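Local coordinates for protein Mono(ADP-ribosyl)transferase SpvB (PDB 2GWM) that probably transfers ADP-ribose from NAD to an arginine of host actin through the catalytic domain present here, thereby blocking filament assembly, at residues His76-Arg81 / Ser111-Lys116; Asp121-Tyr127 / Arg192-Val198; Leu68-Thr74 / Arg135-Val140. All blocks are in the same frame, centred on the assembly; numbering follows the deposited sequence.

Contact 1 (His76-Arg81 / Ser111-Lys116); sequences HRVVYR and STSPDK
Tyr-80 and Ser-113 exchange two backbone hydrogen bonds, the N of Tyr-80 to the O of Ser-113 at 2.8 Å and the N of Ser-113 to the O of Tyr-80 at 2.9 Å. They form one antiparallel hydrogen-bonded pair, a single bridge between strand 78-83 and the residue following strand 110-112. Among side-chain bonds, Arg-81 NH1 donates to Ser-111 O (2.8 Å), though the oxygen lies 25° out of the guanidinium plane. A bend at chi2 (61°) swings the arginine's end to this carbonyl, and a water also joins NH1 to Ser-111 N. Ser-113 OG accepts from the N of Asp-115 and of Lys-116, an ST turn and ST motif that turn the chain just after Ser-113. In van der Waals contact, the Tyr-80 ring edge meets Pro-114 O (CE2 to O 3.7 Å), Val-79 CG2 lies 3.4 Å from Thr-112 OG1, whose hydroxyl bonds to Met-149 O, and Pro-114 CB rests 3.4 Å from His-76 CD2. A small beta-branched pair suits this buried crossing. Consistent with the Arg-Ser-Glu signature of arginine-specific ADP-ribosyltransferases, the Ser-111 carbonyl and a water position predicted active-site Arg-81, while Glu-148 holds the Ser-111 hydroxyl, probably keeping the site in order.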
loop_
_atom_site.group_PDB
_atom_site.type_symbol
_atom_site.label_atom_id
_atom_site.label_comp_id
_atom_site.label_asym_id
_atom_site.label_seq_id
_atom_site.Cartn_x
_atom_site.Cartn_y
_atom_site.Cartn_z
ATOM N N HIS A 76 -16.511 3.246 1.162
ATOM C CA HIS A 76 -15.503 3.978 1.959
ATOM C C HIS A 76 -15.088 5.260 1.307
ATOM O O HIS A 76 -14.934 5.331 0.085
ATOM C CB HIS A 76 -14.289 3.115 2.229
ATOM C CG HIS A 76 -14.623 1.870 2.966
ATOM N ND1 HIS A 76 -14.994 0.720 2.312
ATOM C CD2 HIS A 76 -14.716 1.601 4.289
ATOM C CE1 HIS A 76 -15.271 -0.217 3.198
ATOM N NE2 HIS A 76 -15.138 0.295 4.404
ATOM N N ARG A 77 -14.975 6.301 2.145
ATOM C CA ARG A 77 -14.562 7.621 1.660
ATOM C C ARG A 77 -13.311 8.112 2.343
ATOM O O ARG A 77 -12.841 9.203 2.021
ATOM C CB ARG A 77 -15.673 8.644 1.800
ATOM C CG ARG A 77 -16.864 8.375 0.881
ATOM C CD ARG A 77 -16.602 8.482 -0.660
ATOM N NE ARG A 77 -16.143 9.822 -1.049
ATOM C CZ ARG A 77 -16.919 10.824 -1.437
ATOM N NH1 ARG A 77 -18.227 10.680 -1.497
ATOM N NH2 ARG A 77 -16.371 11.988 -1.764
ATOM N N VAL A 78 -12.718 7.279 3.203
ATOM C CA VAL A 78 -11.440 7.557 3.820
ATOM C C VAL A 78 -10.825 6.239 4.282
ATOM O O VAL A 78 -11.508 5.309 4.680
ATOM C CB VAL A 78 -11.628 8.562 4.998
ATOM C CG1 VAL A 78 -12.489 7.940 6.115
ATOM C CG2 VAL A 78 -10.306 9.097 5.500
ATOM N N VAL A 79 -9.512 6.169 4.213
ATOM C CA VAL A 79 -8.767 5.028 4.735
ATOM C C VAL A 79 -7.491 5.554 5.383
ATOM O O VAL A 79 -7.131 6.741 5.225
ATOM C CB VAL A 79 -8.395 3.993 3.597
ATOM C CG1 VAL A 79 -9.607 3.274 3.113
ATOM C CG2 VAL A 79 -7.662 4.659 2.495
ATOM N N TYR A 80 -6.776 4.680 6.072
ATOM C CA TYR A 80 -5.678 5.096 6.909
ATOM C C TYR A 80 -4.476 4.241 6.700
ATOM O O TYR A 80 -4.572 3.037 6.339
ATOM C CB TYR A 80 -6.037 4.964 8.415
ATOM C CG TYR A 80 -7.362 5.568 8.749
ATOM C CD1 TYR A 80 -7.488 6.937 8.864
ATOM C CD2 TYR A 80 -8.504 4.808 8.819
ATOM C CE1 TYR A 80 -8.707 7.527 9.130
ATOM C CE2 TYR A 80 -9.758 5.386 9.079
ATOM C CZ TYR A 80 -9.837 6.775 9.246
ATOM O OH TYR A 80 -11.007 7.462 9.514
ATOM N N ARG A 81 -3.318 4.841 6.920
ATOM C CA ARG A 81 -2.060 4.147 6.858
ATOM C C ARG A 81 -1.035 4.790 7.767
ATOM O O ARG A 81 -0.874 5.979 7.700
ATOM C CB ARG A 81 -1.519 4.047 5.433
ATOM C CG ARG A 81 -0.242 3.319 5.333
ATOM C CD ARG A 81 -0.304 1.885 5.806
ATOM N NE ARG A 81 1.006 1.260 5.707
ATOM C CZ ARG A 81 1.569 0.831 4.578
ATOM N NH1 ARG A 81 0.943 0.937 3.425
ATOM N NH2 ARG A 81 2.786 0.278 4.616
ATOM N N SER A 111 -1.316 -0.466 0.342
ATOM C CA SER A 111 -2.151 -1.070 1.353
ATOM C C SER A 111 -2.609 -0.032 2.387
ATOM O O SER A 111 -1.801 0.766 2.851
ATOM C CB SER A 111 -1.360 -2.145 2.075
ATOM O OG SER A 111 -2.115 -2.729 3.087
ATOM N N THR A 112 -3.877 -0.093 2.720
ATOM C CA THR A 112 -4.510 0.854 3.657
ATOM C C THR A 112 -5.552 0.082 4.481
ATOM O O THR A 112 -5.866 -1.048 4.168
ATOM C CB THR A 112 -5.243 1.997 2.922
ATOM O OG1 THR A 112 -6.432 1.518 2.278
ATOM C CG2 THR A 112 -4.352 2.702 1.953
ATOM N N SER A 113 -6.059 0.702 5.563
ATOM C CA SER A 113 -7.145 0.120 6.334
ATOM C C SER A 113 -8.342 1.049 6.380
ATOM O O SER A 113 -8.138 2.255 6.567
ATOM C CB SER A 113 -6.670 -0.172 7.736
ATOM O OG SER A 113 -7.810 -0.414 8.551
ATOM N N PRO A 114 -9.576 0.528 6.258
ATOM C CA PRO A 114 -10.773 1.351 6.412
ATOM C C PRO A 114 -11.049 1.655 7.840
ATOM O O PRO A 114 -11.867 2.540 8.086
ATOM C CB PRO A 114 -11.903 0.467 5.857
ATOM C CG PRO A 114 -11.442 -0.890 6.074
ATOM C CD PRO A 114 -9.915 -0.883 6.002
ATOM N N ASP A 115 -10.369 0.953 8.765
ATOM C CA ASP A 115 -10.807 0.879 10.181
ATOM C C ASP A 115 -9.865 1.572 11.079
ATOM O O ASP A 115 -10.310 2.194 12.034
ATOM C CB ASP A 115 -10.863 -0.578 10.672
ATOM C CG ASP A 115 -12.023 -1.356 10.102
ATOM O OD1 ASP A 115 -12.889 -0.780 9.386
ATOM O OD2 ASP A 115 -12.067 -2.562 10.412
ATOM N N LYS A 116 -8.570 1.443 10.854
ATOM C CA LYS A 116 -7.608 2.007 11.775
ATOM C C LYS A 116 -6.217 2.179 11.182
ATOM O O LYS A 116 -5.864 1.542 10.210
ATOM C CB LYS A 116 -7.538 1.100 12.987
ATOM C CG LYS A 116 -6.719 -0.135 12.734
ATOM C CD LYS A 116 -6.685 -0.994 13.978
ATOM C CE LYS A 116 -7.475 -2.295 13.836
ATOM N NZ LYS A 116 -7.371 -3.121 15.115
HETATM O O HOH W 1 -13.307 4.244 6.290
HETATM O O HOH W 2 1.557 0.640 0.883
#

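Contact 2 (Asp121-Tyr127 / Arg192-Val198); sequences DTILNIY and RIINMRV
Ile-123 and Ile-194 lie in a parallel ladder that joins strands 122-127 and 192-198 inside the mixed sheet of the ADP-ribosyltransferase fold. Strand 78-83 continues the sheet beyond 122-127, and strand 155-164 beyond 192-198. The two axes cross at -29°, a strand twist, while Ile-123, Asn-125 and Tyr-127 each use both N and O to bond the partner strand; Ile-194 N to Ile-123 O is 2.8 Å.

The tight part is the face bearing Leu-124, Ile-126, Ile-194 and Met-196. Leu-124 runs alongside Ile-194, its CD2 3.8 Å from Ile-194 CB, and the same methyl meets Met-196 CE. The flexible thioether suits a place between branched neighbours. Further on, Ile-126 CG2 touches Val-198 CG2 at 3.7 Å. At the start of the same face stands Arg-192, where CG takes the cramped position between backbone N and carbonyl carbon (chi1 71°) and a bend at chi3 curls the chain back. Its NH1 gives Thr-122 OG1 a 2.8 Å hydrogen bond, and that hydroxyl donates to Asp-121 OD1. The carboxylate also forms a salt bridge with Arg-192 NH1, and Asp-86 takes the arginine's NH2, so the guanidinium is gripped between two acids.

The other face is looser toward the C-terminal ends of the strands. Ile-193 is covered by helix 168-175, and Asn-125 ND2 makes a weak bond to Tyr-127 OH, but Tyr-127 and Arg-197 are partly exposed. Arg-197 is tethered by Glu-160 and Glu-129, which suits a long charged chain where the strand reaches this partly exposed end, and its guanidinium is nearly parallel to the tyrosine ring, with planes 7° apart. Here the closest meeting is with the aliphatic carbon, Tyr-127 CB lying over one guanidinium face 3.4 Å from Arg-197 NH1.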
loop_
_atom_site.group_PDB
_atom_site.type_symbol
_atom_site.label_atom_id
_atom_site.label_comp_id
_atom_site.label_asym_id
_atom_site.label_seq_id
_atom_site.Cartn_x
_atom_site.Cartn_y
_atom_site.Cartn_z
ATOM N N ASP A 121 5.578 6.998 12.948
ATOM C CA ASP A 121 5.900 8.433 12.981
ATOM C C ASP A 121 4.941 9.305 12.173
ATOM O O ASP A 121 4.715 10.466 12.503
ATOM C CB ASP A 121 7.382 8.743 12.712
ATOM C CG ASP A 121 7.877 8.491 11.266
ATOM O OD1 ASP A 121 7.178 8.893 10.315
ATOM O OD2 ASP A 121 9.020 7.916 11.115
ATOM N N THR A 122 4.354 8.728 11.145
ATOM C CA THR A 122 3.438 9.413 10.266
ATOM C C THR A 122 2.130 8.643 10.160
ATOM O O THR A 122 2.135 7.428 9.884
ATOM C CB THR A 122 4.074 9.550 8.876
ATOM O OG1 THR A 122 5.285 10.252 8.978
ATOM C CG2 THR A 122 3.157 10.242 7.932
ATOM N N ILE A 123 1.009 9.307 10.338
ATOM C CA ILE A 123 -0.286 8.749 10.083
ATOM C C ILE A 123 -0.844 9.444 8.872
ATOM O O ILE A 123 -0.957 10.667 8.805
ATOM C CB ILE A 123 -1.283 8.978 11.248
ATOM C CG1 ILE A 123 -0.720 8.517 12.592
ATOM C CG2 ILE A 123 -2.619 8.296 10.987
ATOM C CD1 ILE A 123 -0.220 7.126 12.620
ATOM N N LEU A 124 -1.165 8.649 7.863
ATOM C CA LEU A 124 -1.877 9.158 6.677
ATOM C C LEU A 124 -3.371 8.980 6.811
ATOM O O LEU A 124 -3.877 7.892 7.106
ATOM C CB LEU A 124 -1.436 8.371 5.446
ATOM C CG LEU A 124 0.035 8.344 5.181
ATOM C CD1 LEU A 124 0.347 7.588 3.874
ATOM C CD2 LEU A 124 0.709 9.672 5.182
ATOM N N ASN A 125 -4.118 10.070 6.587
ATOM C CA ASN A 125 -5.541 10.118 6.579
ATOM C C ASN A 125 -5.895 10.401 5.137
ATOM O O ASN A 125 -5.665 11.443 4.654
ATOM C CB ASN A 125 -5.989 11.311 7.489
ATOM C CG ASN A 125 -7.465 11.484 7.563
ATOM O OD1 ASN A 125 -8.225 10.519 7.752
ATOM N ND2 ASN A 125 -7.919 12.769 7.447
ATOM N N ILE A 126 -6.340 9.358 4.448
ATOM C CA ILE A 126 -6.469 9.341 2.983
ATOM C C ILE A 126 -7.903 9.369 2.532
ATOM O O ILE A 126 -8.618 8.367 2.657
ATOM C CB ILE A 126 -5.768 8.090 2.407
ATOM C CG1 ILE A 126 -4.323 7.995 2.840
ATOM C CG2 ILE A 126 -5.841 8.124 0.883
ATOM C CD1 ILE A 126 -3.653 6.715 2.423
ATOM N N TYR A 127 -8.339 10.515 2.021
ATOM C CA TYR A 127 -9.688 10.659 1.530
ATOM C C TYR A 127 -9.838 10.063 0.148
ATOM O O TYR A 127 -8.960 10.199 -0.693
ATOM C CB TYR A 127 -10.091 12.116 1.505
ATOM C CG TYR A 127 -10.187 12.675 2.933
ATOM C CD1 TYR A 127 -11.205 12.259 3.781
ATOM C CD2 TYR A 127 -9.215 13.538 3.448
ATOM C CE1 TYR A 127 -11.334 12.768 5.050
ATOM C CE2 TYR A 127 -9.299 14.022 4.739
ATOM C CZ TYR A 127 -10.354 13.620 5.562
ATOM O OH TYR A 127 -10.420 14.137 6.854
ATOM N N ARG A 192 3.524 13.347 12.937
ATOM C CA ARG A 192 2.680 14.097 12.046
ATOM C C ARG A 192 1.527 13.262 11.543
ATOM O O ARG A 192 1.582 12.020 11.487
ATOM C CB ARG A 192 3.507 14.611 10.875
ATOM C CG ARG A 192 3.898 13.451 9.965
ATOM C CD ARG A 192 4.829 13.899 8.858
ATOM N NE ARG A 192 6.139 14.405 9.282
ATOM C CZ ARG A 192 7.165 13.654 9.675
ATOM N NH1 ARG A 192 7.011 12.343 9.791
ATOM N NH2 ARG A 192 8.344 14.217 10.009
ATOM N N ILE A 193 0.473 13.964 11.202
ATOM C CA ILE A 193 -0.618 13.494 10.379
ATOM C C ILE A 193 -0.521 14.176 9.054
ATOM O O ILE A 193 -0.339 15.377 8.976
ATOM C CB ILE A 193 -2.033 13.771 11.048
ATOM C CG1 ILE A 193 -2.129 13.140 12.429
ATOM C CG2 ILE A 193 -3.193 13.366 10.099
ATOM C CD1 ILE A 193 -3.235 13.778 13.252
ATOM N N ILE A 194 -0.716 13.385 7.992
ATOM C CA ILE A 194 -0.763 13.928 6.663
ATOM C C ILE A 194 -2.127 13.580 6.135
ATOM O O ILE A 194 -2.489 12.427 6.010
ATOM C CB ILE A 194 0.301 13.394 5.728
ATOM C CG1 ILE A 194 1.677 13.588 6.322
ATOM C CG2 ILE A 194 0.189 14.115 4.380
ATOM C CD1 ILE A 194 2.802 13.058 5.460
ATOM N N ASN A 195 -2.887 14.628 5.797
ATOM C CA ASN A 195 -4.209 14.530 5.173
ATOM C C ASN A 195 -3.987 14.558 3.667
ATOM O O ASN A 195 -3.451 15.526 3.125
ATOM C CB ASN A 195 -5.110 15.680 5.630
ATOM C CG ASN A 195 -5.328 15.681 7.104
ATOM O OD1 ASN A 195 -4.972 16.675 7.826
ATOM N ND2 ASN A 195 -5.966 14.638 7.575
ATOM N N MET A 196 -4.435 13.506 3.015
ATOM C CA MET A 196 -4.199 13.254 1.594
ATOM C C MET A 196 -5.497 12.947 0.907
ATOM O O MET A 196 -6.477 12.568 1.546
ATOM C CB MET A 196 -3.348 11.973 1.382
ATOM C CG MET A 196 -2.102 11.968 2.055
ATOM S SD MET A 196 -1.200 10.537 1.562
ATOM C CE MET A 196 0.387 11.205 1.548
ATOM N N ARG A 197 -5.483 12.993 -0.438
ATOM C CA ARG A 197 -6.653 12.635 -1.214
ATOM C C ARG A 197 -6.227 11.851 -2.436
ATOM O O ARG A 197 -5.307 12.280 -3.141
ATOM C CB ARG A 197 -7.413 13.877 -1.660
ATOM C CG ARG A 197 -8.698 13.593 -2.381
ATOM C CD ARG A 197 -9.553 14.860 -2.597
ATOM N NE ARG A 197 -9.728 15.576 -1.369
ATOM C CZ ARG A 197 -10.607 15.295 -0.425
ATOM N NH1 ARG A 197 -11.530 14.366 -0.592
ATOM N NH2 ARG A 197 -10.500 15.955 0.715
ATOM N N VAL A 198 -6.851 10.701 -2.662
ATOM C CA VAL A 198 -6.588 9.956 -3.923
ATOM C C VAL A 198 -7.258 10.690 -5.079
ATOM O O VAL A 198 -8.418 11.058 -4.973
ATOM C CB VAL A 198 -7.054 8.498 -3.808
ATOM C CG1 VAL A 198 -6.952 7.797 -5.181
ATOM C CG2 VAL A 198 -6.216 7.747 -2.809
#

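Contact 3 (Leu68-Thr74 / Arg135-Val140); sequences LSSLPET and RILGDV
Arg-135 reaches across the turn after helix 50-69 and meets Leu-68, Leu-71, Pro-72 and Glu-73. Its NE makes a weak hydrogen bond to Leu-71 O (3.2 Å, 124° at the hydrogen), and its CG lies 3.2 Å from Leu-68 O. Glu-73 CG sits over the centre of the guanidinium, 3.4 Å from Arg-135 CZ, with the carboxylate plane only 10° from that of the guanidinium. The salt bridge from Glu-73 OE1 to Arg-135 NH2 is long, 3.9 Å, and acts through charge alone, since the oxygen is well out of plane.

Beside this polar group Leu-71 CD1 packs on Leu-137 CD1, which also meets Leu-68 CD1 at 3.7 Å; Leu-71 CD2 reaches Val-140 CG2. Branched side chains suit this seam, where Leu-8 of helix 3-24 touches Leu-71 and Val-140.

Farther out, three waters link the segments: Ser-69 O and OG to Arg-135 NH2, Pro-72 O and Thr-74 OG1 to Ile-136 N, and Pro-72 O to Ile-136 O. His-132 O holds Arg-135 NH1, and backbone bonds tie Arg-135 to Leu-150 and Leu-137 to Glu-148. With one weak direct bond, the turn is probably held to strand 135-136 largely by arginine stacking, apolar packing and water.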
loop_
_atom_site.group_PDB
_atom_site.type_symbol
_atom_site.label_atom_id
_atom_site.label_comp_id
_atom_site.label_asym_id
_atom_site.label_seq_id
_atom_site.Cartn_x
_atom_site.Cartn_y
_atom_site.Cartn_z
ATOM N N LEU A 68 -7.639 -8.029 -8.004
ATOM C CA LEU A 68 -8.058 -6.968 -7.115
ATOM C C LEU A 68 -9.228 -6.207 -7.678
ATOM O O LEU A 68 -10.222 -5.955 -6.983
ATOM C CB LEU A 68 -6.899 -6.029 -6.897
ATOM C CG LEU A 68 -7.106 -4.858 -5.942
ATOM C CD1 LEU A 68 -7.415 -5.278 -4.572
ATOM C CD2 LEU A 68 -5.888 -3.979 -5.934
ATOM N N SER A 69 -9.092 -5.773 -8.937
ATOM C CA SER A 69 -10.136 -5.001 -9.591
ATOM C C SER A 69 -11.490 -5.739 -9.581
ATOM O O SER A 69 -12.555 -5.117 -9.546
ATOM C CB SER A 69 -9.686 -4.612 -10.976
ATOM O OG SER A 69 -10.639 -3.866 -11.711
ATOM N N SER A 70 -11.473 -7.071 -9.598
ATOM C CA SER A 70 -12.693 -7.847 -9.725
ATOM C C SER A 70 -13.445 -7.978 -8.422
ATOM O O SER A 70 -14.587 -8.438 -8.401
ATOM C CB SER A 70 -12.360 -9.226 -10.280
ATOM O OG SER A 70 -11.747 -10.028 -9.288
ATOM N N LEU A 71 -12.836 -7.506 -7.334
ATOM C CA LEU A 71 -13.487 -7.546 -6.057
ATOM C C LEU A 71 -14.529 -6.445 -5.954
ATOM O O LEU A 71 -14.486 -5.442 -6.673
ATOM C CB LEU A 71 -12.457 -7.384 -4.935
ATOM C CG LEU A 71 -11.408 -8.491 -4.776
ATOM C CD1 LEU A 71 -10.445 -8.251 -3.633
ATOM C CD2 LEU A 71 -12.037 -9.835 -4.598
ATOM N N PRO A 72 -15.512 -6.651 -5.090
ATOM C CA PRO A 72 -16.612 -5.704 -4.992
ATOM C C PRO A 72 -16.181 -4.353 -4.433
ATOM O O PRO A 72 -15.314 -4.283 -3.558
ATOM C CB PRO A 72 -17.596 -6.383 -4.034
ATOM C CG PRO A 72 -17.085 -7.731 -3.796
ATOM C CD PRO A 72 -15.668 -7.805 -4.191
ATOM N N GLU A 73 -16.791 -3.298 -4.973
ATOM C CA GLU A 73 -16.610 -1.931 -4.491
ATOM C C GLU A 73 -17.414 -1.735 -3.227
ATOM O O GLU A 73 -18.414 -2.411 -2.988
ATOM C CB GLU A 73 -17.033 -0.922 -5.570
ATOM C CG GLU A 73 -16.105 -0.913 -6.736
ATOM C CD GLU A 73 -16.427 0.151 -7.755
ATOM O OE1 GLU A 73 -16.015 1.315 -7.554
ATOM O OE2 GLU A 73 -17.072 -0.198 -8.768
ATOM N N THR A 74 -16.952 -0.811 -2.411
ATOM C CA THR A 74 -17.592 -0.480 -1.146
ATOM C C THR A 74 -17.723 1.037 -1.101
ATOM O O THR A 74 -17.330 1.744 -2.038
ATOM C CB THR A 74 -16.768 -1.004 0.055
ATOM O OG1 THR A 74 -15.395 -0.605 -0.105
ATOM C CG2 THR A 74 -16.862 -2.554 0.126
ATOM N N ARG A 135 -9.879 -1.653 -3.209
ATOM C CA ARG A 135 -10.842 -2.700 -2.940
ATOM C C ARG A 135 -10.557 -3.374 -1.620
ATOM O O ARG A 135 -9.399 -3.616 -1.227
ATOM C CB ARG A 135 -10.827 -3.756 -4.042
ATOM C CG ARG A 135 -11.142 -3.264 -5.417
ATOM C CD ARG A 135 -12.592 -2.967 -5.539
ATOM N NE ARG A 135 -12.943 -2.600 -6.904
ATOM C CZ ARG A 135 -12.814 -1.369 -7.420
ATOM N NH1 ARG A 135 -12.323 -0.377 -6.706
ATOM N NH2 ARG A 135 -13.182 -1.127 -8.666
ATOM N N ILE A 136 -11.613 -3.618 -0.875
ATOM C CA ILE A 136 -11.504 -4.359 0.365
ATOM C C ILE A 136 -11.224 -5.824 0.041
ATOM O O ILE A 136 -11.894 -6.449 -0.771
ATOM C CB ILE A 136 -12.816 -4.270 1.177
ATOM C CG1 ILE A 136 -13.024 -2.832 1.689
ATOM C CG2 ILE A 136 -12.826 -5.304 2.304
ATOM C CD1 ILE A 136 -12.172 -2.367 2.749
ATOM N N LEU A 137 -10.226 -6.372 0.709
ATOM C CA LEU A 137 -9.773 -7.725 0.385
ATOM C C LEU A 137 -10.690 -8.775 0.961
ATOM O O LEU A 137 -10.943 -9.811 0.319
ATOM C CB LEU A 137 -8.376 -7.958 0.888
ATOM C CG LEU A 137 -7.154 -7.757 0.014
ATOM C CD1 LEU A 137 -7.347 -7.308 -1.433
ATOM C CD2 LEU A 137 -5.918 -7.444 0.617
ATOM N N GLY A 138 -11.182 -8.521 2.163
ATOM C CA GLY A 138 -11.996 -9.497 2.851
ATOM C C GLY A 138 -11.241 -10.816 2.978
ATOM O O GLY A 138 -10.087 -10.839 3.402
ATOM N N ASP A 139 -11.905 -11.888 2.576
ATOM C CA ASP A 139 -11.359 -13.214 2.765
ATOM C C ASP A 139 -10.237 -13.546 1.779
ATOM O O ASP A 139 -9.607 -14.588 1.886
ATOM C CB ASP A 139 -12.434 -14.270 2.616
ATOM C CG ASP A 139 -11.975 -15.617 3.141
ATOM O OD1 ASP A 139 -11.584 -15.694 4.322
ATOM O OD2 ASP A 139 -11.986 -16.583 2.372
ATOM N N VAL A 140 -9.991 -12.677 0.821
ATOM C CA VAL A 140 -8.833 -12.834 -0.053
ATOM C C VAL A 140 -7.545 -12.623 0.737
ATOM O O VAL A 140 -6.491 -13.164 0.393
ATOM C CB VAL A 140 -8.904 -11.898 -1.218
ATOM C CG1 VAL A 140 -7.636 -11.960 -2.009
ATOM C CG2 VAL A 140 -10.070 -12.308 -2.065
HETATM O O HOH W 3 -13.451 -2.925 -10.871
HETATM O O HOH W 4 -13.960 -2.445 -1.859
HETATM O O HOH W 5 -14.433 -6.067 -1.790
#

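How the contacts relate
Contacts 1 and 2 share the larger sheet: strand 78-83 pairs with 122-127, Val-79 N lying 2.8 Å from Ile-126 O and Arg-81 O 2.7 Å from Leu-124 N, with centres about 10 Å apart. Contact 3 meets contact 1 through Ile-136, whose CD1 is 3.7 Å from Pro-114 CG, their centres about 14 Å apart. Contacts 2 and 3 do not touch, nearest atoms being about 10 Å apart. The predicted active site is centred on contact 1, which holds Arg-81 and Ser-111; Leu-124 of contact 2 comes within about 4 Å of the Arg-81 side chain, and Leu-137 of contact 3 lies about 4 Å from that of Glu-148.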